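PDB 3H1T: type I site-specific restriction-modification system, R (Restriction) subunit, which probably hydrolyses ATP to translocate DNA ahead of cleavage, this chain being the N-terminal fragment that carries the helicase-like domains. Local coordinates for residues T510-V521 with Q535-R544; K235-D243 with D301-D309. All coordinates share one frame; numbering follows the deposited sequence.

Contact 1: T510-V521 with Q535-R544; sequences TTGVDAPTCKNV and QIVGRGTRLR
Arg539 reaches across to the loop at Val513 and shows how one arginine can link a carbonyl of its own segment, Gln535 O, to a neighbouring loop, though the second bond is tentative. CG lies beside the backbone N (chi1 -74°) and the chain bends at chi2 and chi3, which turns the guanidinium back toward the last turn of helix 530-537. There Arg539 NE donates to Gln535 O at 2.8 Å, nearly straight (169°) and in the guanidinium plane; NH2 adds a weak bond to the same oxygen. Arg539 NH1 points at Val513 O near the group's edge, but the very short 2.5 Å, in a poorly ordered residue, leaves the detail of that bond doubtful. Thr510 O sits over a guanidinium face, 3.0 Å from Arg539 NE, at an angle too poor for hydrogen bonding. Beside it, the Gln535 amide lies against Thr511 CG2, while Thr510 OG1 is satisfied by Gln507 O.

Two waters complete the seam. One accepts from Ala515 N at 2.8 Å and is hydrogen-bonded to Arg539 O at 2.7 Å; the other joins Ala515 O to Arg539 O, with a weak bond from Arg542 N. The ammonium of Lys549 is hydrogen-bonded to the carbonyls of Pro516, Cys518, Gly540 and Arg542, four acceptors sharing its three protons. Pro516 CB rests on Arg544 CG, 3.6 Å away, the two side chains side by side, while Arg544 turns its charge to Asp546. Asp514 OD1 and Arg542 NE form only a long salt bridge, 3.8 Å.

The sequences match motifs V and VI of superfamily 2 helicases. Helix 482-493 covers Val513 and Ala515; Phe445 of strand 441-446 touches Ile536 and Arg539, and Val521, packed on Ile536, also meets Phe552 of strand 552-556.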
loop_
_atom_site.group_PDB
_atom_site.type_symbol
_atom_site.label_atom_id
_atom_site.label_comp_id
_atom_site.label_asym_id
_atom_site.label_seq_id
_atom_site.Cartn_x
_atom_site.Cartn_y
_atom_site.Cartn_z
ATOM N N THR A 510 -7.926 -11.773 9.439
ATOM C CA THR A 510 -6.972 -10.706 9.665
ATOM C C THR A 510 -6.365 -10.380 8.295
ATOM O O THR A 510 -6.211 -9.211 7.950
ATOM C CB THR A 510 -5.883 -11.115 10.685
ATOM O OG1 THR A 510 -5.409 -12.433 10.393
ATOM C CG2 THR A 510 -6.444 -11.070 12.103
ATOM N N THR A 511 -6.022 -11.414 7.522
ATOM C CA THR A 511 -5.480 -11.229 6.168
ATOM C C THR A 511 -6.366 -12.013 5.201
ATOM O O THR A 511 -6.037 -12.157 4.028
ATOM C CB THR A 511 -4.051 -11.785 5.979
ATOM O OG1 THR A 511 -4.072 -13.214 6.075
ATOM C CG2 THR A 511 -3.112 -11.212 7.002
ATOM N N GLY A 512 -7.489 -12.512 5.704
ATOM C CA GLY A 512 -8.395 -13.287 4.885
ATOM C C GLY A 512 -9.394 -12.523 4.025
ATOM O O GLY A 512 -9.775 -13.012 2.960
ATOM N N VAL A 513 -9.812 -11.335 4.451
ATOM C CA VAL A 513 -10.805 -10.555 3.718
ATOM C C VAL A 513 -10.323 -9.463 2.788
ATOM O O VAL A 513 -9.414 -8.703 3.103
ATOM C CB VAL A 513 -11.782 -9.827 4.663
ATOM C CG1 VAL A 513 -13.207 -10.129 4.244
ATOM C CG2 VAL A 513 -11.513 -10.206 6.110
ATOM N N ASP A 514 -10.964 -9.375 1.633
ATOM C CA ASP A 514 -10.694 -8.320 0.678
ATOM C C ASP A 514 -12.077 -7.820 0.341
ATOM O O ASP A 514 -12.669 -8.243 -0.646
ATOM C CB ASP A 514 -9.997 -8.811 -0.589
ATOM C CG ASP A 514 -9.752 -7.669 -1.580
ATOM O OD1 ASP A 514 -9.426 -6.548 -1.128
ATOM O OD2 ASP A 514 -9.886 -7.884 -2.805
ATOM N N ALA A 515 -12.598 -6.928 1.176
ATOM C CA ALA A 515 -13.929 -6.378 0.974
ATOM C C ALA A 515 -13.861 -4.857 1.041
ATOM O O ALA A 515 -13.880 -4.275 2.127
ATOM C CB ALA A 515 -14.855 -6.897 2.039
ATOM N N PRO A 516 -13.771 -4.191 -0.121
ATOM C CA PRO A 516 -13.695 -2.728 -0.143
ATOM C C PRO A 516 -14.847 -1.936 0.504
ATOM O O PRO A 516 -14.613 -0.886 1.088
ATOM C CB PRO A 516 -13.521 -2.419 -1.633
ATOM C CG PRO A 516 -14.195 -3.586 -2.307
ATOM C CD PRO A 516 -13.655 -4.732 -1.485
ATOM N N THR A 517 -16.082 -2.418 0.415
ATOM C CA THR A 517 -17.178 -1.687 1.032
ATOM C C THR A 517 -17.309 -1.916 2.541
ATOM O O THR A 517 -18.332 -1.567 3.134
ATOM C CB THR A 517 -18.518 -2.019 0.378
ATOM O OG1 THR A 517 -18.636 -3.438 0.247
ATOM C CG2 THR A 517 -18.616 -1.378 -0.987
ATOM N N CYS A 518 -16.294 -2.511 3.161
ATOM C CA CYS A 518 -16.331 -2.720 4.604
ATOM C C CYS A 518 -16.276 -1.330 5.252
ATOM O O CYS A 518 -15.334 -0.560 5.024
ATOM C CB CYS A 518 -15.136 -3.568 5.062
ATOM S SG CYS A 518 -15.106 -3.890 6.846
ATOM N N LYS A 519 -17.278 -1.026 6.072
ATOM C CA LYS A 519 -17.373 0.277 6.705
ATOM C C LYS A 519 -17.108 0.309 8.208
ATOM O O LYS A 519 -16.865 1.379 8.759
ATOM C CB LYS A 519 -18.747 0.890 6.407
ATOM C CG LYS A 519 -19.005 1.144 4.919
ATOM C CD LYS A 519 -20.381 1.774 4.697
ATOM C CE LYS A 519 -20.535 2.361 3.298
ATOM N NZ LYS A 519 -21.507 3.501 3.311
ATOM N N ASN A 520 -17.168 -0.846 8.870
ATOM C CA ASN A 520 -16.907 -0.925 10.312
ATOM C C ASN A 520 -15.932 -2.044 10.622
ATOM O O ASN A 520 -16.126 -3.172 10.199
ATOM C CB ASN A 520 -18.181 -1.206 11.133
ATOM C CG ASN A 520 -19.218 -0.111 11.035
ATOM O OD1 ASN A 520 -18.902 1.078 11.064
ATOM N ND2 ASN A 520 -20.480 -0.515 10.953
ATOM N N VAL A 521 -14.886 -1.731 11.368
ATOM C CA VAL A 521 -13.901 -2.726 11.766
ATOM C C VAL A 521 -14.010 -2.788 13.285
ATOM O O VAL A 521 -13.711 -1.814 13.977
ATOM C CB VAL A 521 -12.472 -2.311 11.326
ATOM C CG1 VAL A 521 -11.436 -3.197 12.019
ATOM C CG2 VAL A 521 -12.318 -2.456 9.806
ATOM N N GLN A 535 -3.087 -5.260 10.252
ATOM C CA GLN A 535 -3.788 -6.107 9.302
ATOM C C GLN A 535 -5.281 -5.949 9.558
ATOM O O GLN A 535 -6.084 -5.892 8.623
ATOM C CB GLN A 535 -3.393 -7.574 9.484
ATOM C CG GLN A 535 -2.040 -7.948 8.904
ATOM C CD GLN A 535 -1.661 -9.383 9.219
ATOM O OE1 GLN A 535 -0.566 -9.841 8.890
ATOM N NE2 GLN A 535 -2.573 -10.106 9.856
ATOM N N ILE A 536 -5.651 -5.874 10.831
ATOM C CA ILE A 536 -7.043 -5.724 11.202
ATOM C C ILE A 536 -7.538 -4.387 10.681
ATOM O O ILE A 536 -8.532 -4.329 9.945
ATOM C CB ILE A 536 -7.222 -5.837 12.734
ATOM C CG1 ILE A 536 -7.041 -7.301 13.160
ATOM C CG2 ILE A 536 -8.592 -5.351 13.150
ATOM C CD1 ILE A 536 -7.016 -7.518 14.655
ATOM N N VAL A 537 -6.818 -3.322 11.023
ATOM C CA VAL A 537 -7.181 -1.977 10.579
ATOM C C VAL A 537 -7.206 -1.850 9.045
ATOM O O VAL A 537 -7.989 -1.082 8.485
ATOM C CB VAL A 537 -6.206 -0.928 11.194
ATOM C CG1 VAL A 537 -6.480 0.455 10.647
ATOM C CG2 VAL A 537 -6.377 -0.908 12.701
ATOM N N GLY A 538 -6.363 -2.631 8.372
ATOM C CA GLY A 538 -6.315 -2.604 6.925
ATOM C C GLY A 538 -7.499 -3.285 6.260
ATOM O O GLY A 538 -7.564 -3.367 5.031
ATOM N N ARG A 539 -8.432 -3.794 7.053
ATOM C CA ARG A 539 -9.598 -4.439 6.475
ATOM C C ARG A 539 -10.534 -3.378 5.930
ATOM O O ARG A 539 -11.349 -3.641 5.036
ATOM C CB ARG A 539 -10.365 -5.263 7.514
ATOM C CG ARG A 539 -9.705 -6.566 7.929
ATOM C CD ARG A 539 -9.131 -7.290 6.726
ATOM N NE ARG A 539 -7.699 -7.031 6.604
ATOM C CZ ARG A 539 -6.967 -7.321 5.533
ATOM N NH1 ARG A 539 -7.524 -7.883 4.472
ATOM N NH2 ARG A 539 -5.669 -7.049 5.526
ATOM N N GLY A 540 -10.426 -2.174 6.476
ATOM C CA GLY A 540 -11.305 -1.112 6.031
ATOM C C GLY A 540 -10.710 0.068 5.296
ATOM O O GLY A 540 -11.455 0.961 4.916
ATOM N N THR A 541 -9.399 0.079 5.066
ATOM C CA THR A 541 -8.756 1.212 4.397
ATOM C C THR A 541 -8.940 1.311 2.891
ATOM O O THR A 541 -8.521 2.290 2.280
ATOM C CB THR A 541 -7.238 1.239 4.658
ATOM O OG1 THR A 541 -6.662 0.025 4.162
ATOM C CG2 THR A 541 -6.942 1.376 6.158
ATOM N N ARG A 542 -9.542 0.300 2.284
ATOM C CA ARG A 542 -9.759 0.306 0.843
ATOM C C ARG A 542 -10.871 1.298 0.452
ATOM O O ARG A 542 -11.894 1.394 1.131
ATOM C CB ARG A 542 -10.122 -1.111 0.402
ATOM C CG ARG A 542 -9.888 -1.401 -1.059
ATOM C CD ARG A 542 -8.533 -2.046 -1.277
ATOM N NE ARG A 542 -8.567 -3.047 -2.341
ATOM C CZ ARG A 542 -8.811 -2.772 -3.619
ATOM N NH1 ARG A 542 -9.042 -1.521 -4.003
ATOM N NH2 ARG A 542 -8.822 -3.749 -4.517
ATOM N N LEU A 543 -10.668 2.046 -0.634
ATOM C CA LEU A 543 -11.661 3.018 -1.098
ATOM C C LEU A 543 -12.571 2.493 -2.210
ATOM O O LEU A 543 -12.159 1.706 -3.067
ATOM C CB LEU A 543 -10.979 4.299 -1.586
ATOM C CG LEU A 543 -10.473 5.369 -0.616
ATOM C CD1 LEU A 543 -9.645 6.380 -1.386
ATOM C CD2 LEU A 543 -11.644 6.058 0.063
ATOM N N ARG A 544 -13.821 2.947 -2.177
ATOM C CA ARG A 544 -14.831 2.558 -3.154
ATOM C C ARG A 544 -15.899 3.643 -3.205
ATOM O O ARG A 544 -17.075 3.411 -2.904
ATOM C CB ARG A 544 -15.473 1.226 -2.771
ATOM C CG ARG A 544 -15.107 0.079 -3.691
ATOM C CD ARG A 544 -15.362 0.431 -5.154
ATOM N NE ARG A 544 -14.932 -0.634 -6.058
ATOM C CZ ARG A 544 -14.993 -0.570 -7.386
ATOM N NH1 ARG A 544 -15.468 0.515 -7.981
ATOM N NH2 ARG A 544 -14.583 -1.597 -8.123
HETATM O O HOH W 1 -11.860 -1.966 2.954
HETATM O O HOH W 2 -11.234 -5.836 3.390
#

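Contact 2: K235-D243 with D301-D309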
loop_
_atom_site.group_PDB
_atom_site.type_symbol
_atom_site.label_atom_id
_atom_site.label_comp_id
_atom_site.label_asym_id
_atom_site.label_seq_id
_atom_site.Cartn_x
_atom_site.Cartn_y
_atom_site.Cartn_z
ATOM N N LYS A 235 16.111 -16.077 -20.683
ATOM C CA LYS A 235 15.102 -15.366 -19.913
ATOM C C LYS A 235 15.428 -15.697 -18.458
ATOM O O LYS A 235 16.083 -16.702 -18.154
ATOM C CB LYS A 235 13.696 -15.875 -20.239
ATOM C CG LYS A 235 13.178 -15.490 -21.598
ATOM C CD LYS A 235 12.680 -14.049 -21.621
ATOM C CE LYS A 235 11.970 -13.734 -22.928
ATOM N NZ LYS A 235 11.693 -12.272 -23.064
ATOM N N PRO A 236 14.977 -14.851 -17.532
ATOM C CA PRO A 236 15.263 -15.145 -16.130
ATOM C C PRO A 236 14.220 -16.117 -15.569
ATOM O O PRO A 236 13.142 -16.288 -16.142
ATOM C CB PRO A 236 15.184 -13.767 -15.482
ATOM C CG PRO A 236 14.066 -13.140 -16.245
ATOM C CD PRO A 236 14.433 -13.485 -17.677
ATOM N N ARG A 237 14.532 -16.772 -14.458
ATOM C CA ARG A 237 13.554 -17.671 -13.854
ATOM C C ARG A 237 13.153 -16.952 -12.568
ATOM O O ARG A 237 14.018 -16.574 -11.759
ATOM C CB ARG A 237 14.180 -19.031 -13.570
ATOM C CG ARG A 237 13.273 -20.217 -13.914
ATOM C CD ARG A 237 14.072 -21.246 -14.694
ATOM N NE ARG A 237 15.494 -21.165 -14.358
ATOM C CZ ARG A 237 16.433 -21.941 -14.891
ATOM N NH1 ARG A 237 16.091 -22.869 -15.783
ATOM N NH2 ARG A 237 17.711 -21.775 -14.552
ATOM N N ILE A 238 11.845 -16.771 -12.383
ATOM C CA ILE A 238 11.309 -16.026 -11.251
ATOM C C ILE A 238 10.242 -16.778 -10.464
ATOM O O ILE A 238 9.273 -17.280 -11.044
ATOM C CB ILE A 238 10.674 -14.694 -11.749
ATOM C CG1 ILE A 238 11.581 -14.056 -12.803
ATOM C CG2 ILE A 238 10.475 -13.728 -10.587
ATOM C CD1 ILE A 238 12.983 -13.797 -12.301
ATOM N N LEU A 239 10.404 -16.813 -9.143
ATOM C CA LEU A 239 9.451 -17.469 -8.247
ATOM C C LEU A 239 8.705 -16.450 -7.374
ATOM O O LEU A 239 9.325 -15.694 -6.630
ATOM C CB LEU A 239 10.185 -18.461 -7.330
ATOM C CG LEU A 239 9.350 -19.134 -6.235
ATOM C CD1 LEU A 239 8.192 -19.901 -6.854
ATOM C CD2 LEU A 239 10.244 -20.068 -5.450
ATOM N N PHE A 240 7.380 -16.435 -7.468
ATOM C CA PHE A 240 6.562 -15.544 -6.655
ATOM C C PHE A 240 5.956 -16.436 -5.566
ATOM O O PHE A 240 5.352 -17.459 -5.875
ATOM C CB PHE A 240 5.449 -14.916 -7.507
ATOM C CG PHE A 240 4.462 -14.084 -6.717
ATOM C CD1 PHE A 240 4.742 -12.757 -6.401
ATOM C CD2 PHE A 240 3.246 -14.632 -6.294
ATOM C CE1 PHE A 240 3.830 -11.981 -5.678
ATOM C CE2 PHE A 240 2.322 -13.867 -5.567
ATOM C CZ PHE A 240 2.615 -12.538 -5.258
ATOM N N LEU A 241 6.138 -16.058 -4.301
ATOM C CA LEU A 241 5.622 -16.820 -3.162
ATOM C C LEU A 241 4.671 -15.954 -2.346
ATOM O O LEU A 241 4.998 -14.822 -1.996
ATOM C CB LEU A 241 6.750 -17.232 -2.202
ATOM C CG LEU A 241 8.092 -17.903 -2.515
ATOM C CD1 LEU A 241 8.908 -17.829 -1.237
ATOM C CD2 LEU A 241 7.950 -19.353 -2.952
ATOM N N ALA A 242 3.508 -16.490 -2.019
ATOM C CA ALA A 242 2.542 -15.778 -1.214
ATOM C C ALA A 242 1.821 -16.865 -0.440
ATOM O O ALA A 242 2.378 -17.948 -0.208
ATOM C CB ALA A 242 1.569 -15.038 -2.141
ATOM N N ASP A 243 0.602 -16.568 -0.002
ATOM C CA ASP A 243 -0.239 -17.556 0.676
ATOM C C ASP A 243 -1.702 -17.179 0.459
ATOM O O ASP A 243 -2.506 -17.992 0.014
ATOM C CB ASP A 243 0.039 -17.644 2.180
ATOM C CG ASP A 243 -0.813 -18.717 2.854
ATOM O OD1 ASP A 243 -2.064 -18.660 2.775
ATOM O OD2 ASP A 243 -0.204 -19.627 3.459
ATOM N N ASP A 301 20.663 -22.854 -7.690
ATOM C CA ASP A 301 20.769 -21.796 -8.682
ATOM C C ASP A 301 19.750 -21.875 -9.806
ATOM O O ASP A 301 20.029 -21.448 -10.932
ATOM C CB ASP A 301 22.178 -21.802 -9.269
ATOM C CG ASP A 301 22.550 -23.147 -9.874
ATOM O OD1 ASP A 301 22.349 -24.186 -9.198
ATOM O OD2 ASP A 301 23.056 -23.165 -11.018
ATOM N N PHE A 302 18.569 -22.410 -9.515
ATOM C CA PHE A 302 17.539 -22.496 -10.545
ATOM C C PHE A 302 17.094 -21.073 -10.878
ATOM O O PHE A 302 17.391 -20.556 -11.962
ATOM C CB PHE A 302 16.345 -23.318 -10.048
ATOM C CG PHE A 302 15.334 -23.643 -11.121
ATOM C CD1 PHE A 302 15.696 -24.416 -12.222
ATOM C CD2 PHE A 302 14.017 -23.186 -11.028
ATOM C CE1 PHE A 302 14.759 -24.732 -13.211
ATOM C CE2 PHE A 302 13.069 -23.492 -12.011
ATOM C CZ PHE A 302 13.437 -24.265 -13.104
ATOM N N PHE A 303 16.411 -20.435 -9.923
ATOM C CA PHE A 303 15.881 -19.071 -10.074
ATOM C C PHE A 303 16.900 -17.930 -10.080
ATOM O O PHE A 303 17.947 -17.995 -9.431
ATOM C CB PHE A 303 14.874 -18.777 -8.961
ATOM C CG PHE A 303 13.810 -19.816 -8.803
ATOM C CD1 PHE A 303 14.012 -20.898 -7.962
ATOM C CD2 PHE A 303 12.592 -19.697 -9.464
ATOM C CE1 PHE A 303 13.016 -21.855 -7.772
ATOM C CE2 PHE A 303 11.586 -20.649 -9.280
ATOM C CZ PHE A 303 11.803 -21.731 -8.428
ATOM N N ASP A 304 16.574 -16.868 -10.810
ATOM C CA ASP A 304 17.439 -15.693 -10.861
ATOM C C ASP A 304 16.872 -14.693 -9.852
ATOM O O ASP A 304 17.586 -13.838 -9.303
ATOM C CB ASP A 304 17.423 -15.059 -12.257
ATOM C CG ASP A 304 17.875 -16.019 -13.348
ATOM O OD1 ASP A 304 17.088 -16.914 -13.726
ATOM O OD2 ASP A 304 19.018 -15.871 -13.830
ATOM N N LEU A 305 15.573 -14.827 -9.616
ATOM C CA LEU A 305 14.849 -13.942 -8.731
ATOM C C LEU A 305 13.667 -14.604 -8.039
ATOM O O LEU A 305 12.981 -15.457 -8.608
ATOM C CB LEU A 305 14.329 -12.747 -9.525
ATOM C CG LEU A 305 13.537 -11.717 -8.720
ATOM C CD1 LEU A 305 14.494 -11.034 -7.764
ATOM C CD2 LEU A 305 12.890 -10.691 -9.653
ATOM N N ILE A 306 13.448 -14.185 -6.801
ATOM C CA ILE A 306 12.350 -14.655 -5.984
ATOM C C ILE A 306 11.699 -13.438 -5.335
ATOM O O ILE A 306 12.391 -12.597 -4.751
ATOM C CB ILE A 306 12.845 -15.568 -4.861
ATOM C CG1 ILE A 306 13.529 -16.810 -5.448
ATOM C CG2 ILE A 306 11.668 -15.931 -3.943
ATOM C CD1 ILE A 306 12.803 -18.103 -5.182
ATOM N N ILE A 307 10.377 -13.339 -5.438
ATOM C CA ILE A 307 9.648 -12.223 -4.844
ATOM C C ILE A 307 8.645 -12.730 -3.812
ATOM O O ILE A 307 7.798 -13.566 -4.121
ATOM C CB ILE A 307 8.927 -11.399 -5.951
ATOM C CG1 ILE A 307 9.978 -10.691 -6.817
ATOM C CG2 ILE A 307 7.987 -10.355 -5.335
ATOM C CD1 ILE A 307 9.447 -10.071 -8.089
ATOM N N ILE A 308 8.745 -12.228 -2.585
ATOM C CA ILE A 308 7.857 -12.663 -1.512
ATOM C C ILE A 308 6.727 -11.680 -1.230
ATOM O O ILE A 308 6.967 -10.502 -0.960
ATOM C CB ILE A 308 8.652 -12.890 -0.221
ATOM C CG1 ILE A 308 9.795 -13.865 -0.511
ATOM C CG2 ILE A 308 7.722 -13.398 0.891
ATOM C CD1 ILE A 308 10.772 -13.997 0.599
ATOM N N ASP A 309 5.498 -12.189 -1.284
ATOM C CA ASP A 309 4.292 -11.400 -1.057
ATOM C C ASP A 309 4.318 -10.681 0.292
ATOM O O ASP A 309 4.048 -9.484 0.352
ATOM C CB ASP A 309 3.068 -12.315 -1.134
ATOM C CG ASP A 309 1.765 -11.553 -1.357
ATOM O OD1 ASP A 309 1.555 -11.067 -2.492
ATOM O OD2 ASP A 309 0.950 -11.446 -0.403
#
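Arg237 and Phe302 show how a flat cation can settle on an aromatic ring. The guanidinium lies over the ring face, centres 4.0 Å apart and planes 19° from parallel, and CD adds a CH-pi contact. Bends at chi2 and chi3 bring it there and let Arg237 NH2 donate to Phe302 O at 2.9 Å, with a weak bond from NE. The Arg237 backbone is held as well: Arg237 N meets Asp304 OD1 at 2.7 Å from above the carboxylate plane, and O accepts from both Asp304 N and Leu305 N.

Next in line, the Phe303 ring is sandwiched, Leu239 CD2 over one face (4.1 Å to the centroid) and Phe302 over the opposite one. Leu239 and Ile306 run side by side, pointing the same way. On the other side of the sheet, Ile238 crosses Leu305, and Phe240 crosses Ile307 and brings Phe240 CZ to 3.3 Å from Asp309 OD1, ring and carboxylate planes 79° apart.

Between these faces, parallel strands 238-242 and 305-308 alternate hydrogen bonds up to Asp309 N on Leu241 O. Asp309 begins the Asp-Glu-Cys-His sequence, the DExH-type motif II, or Walker B element, closing a central strand of a RecA-like helicase core.

Followed from the N terminus, the chain first meets contact 2, which closes a loop of 57 residues containing strands 263-265 and 277-281 and sets two strands of the seven-stranded parallel sheet side by side. Only later does contact 1 close a loop of 13 residues, within the unit strand 518-524, helix 530-537, strand 552-556 of the second sheet. The loops follow in series, neither nesting nor crossing. Each contact ties together its own helicase-like domain. Their centres are 28 Å apart, yet their nearest atoms approach to about 7 Å without touching, consistent with both bordering the cleft where superfamily 2 enzymes bind ATP between two RecA-like domains.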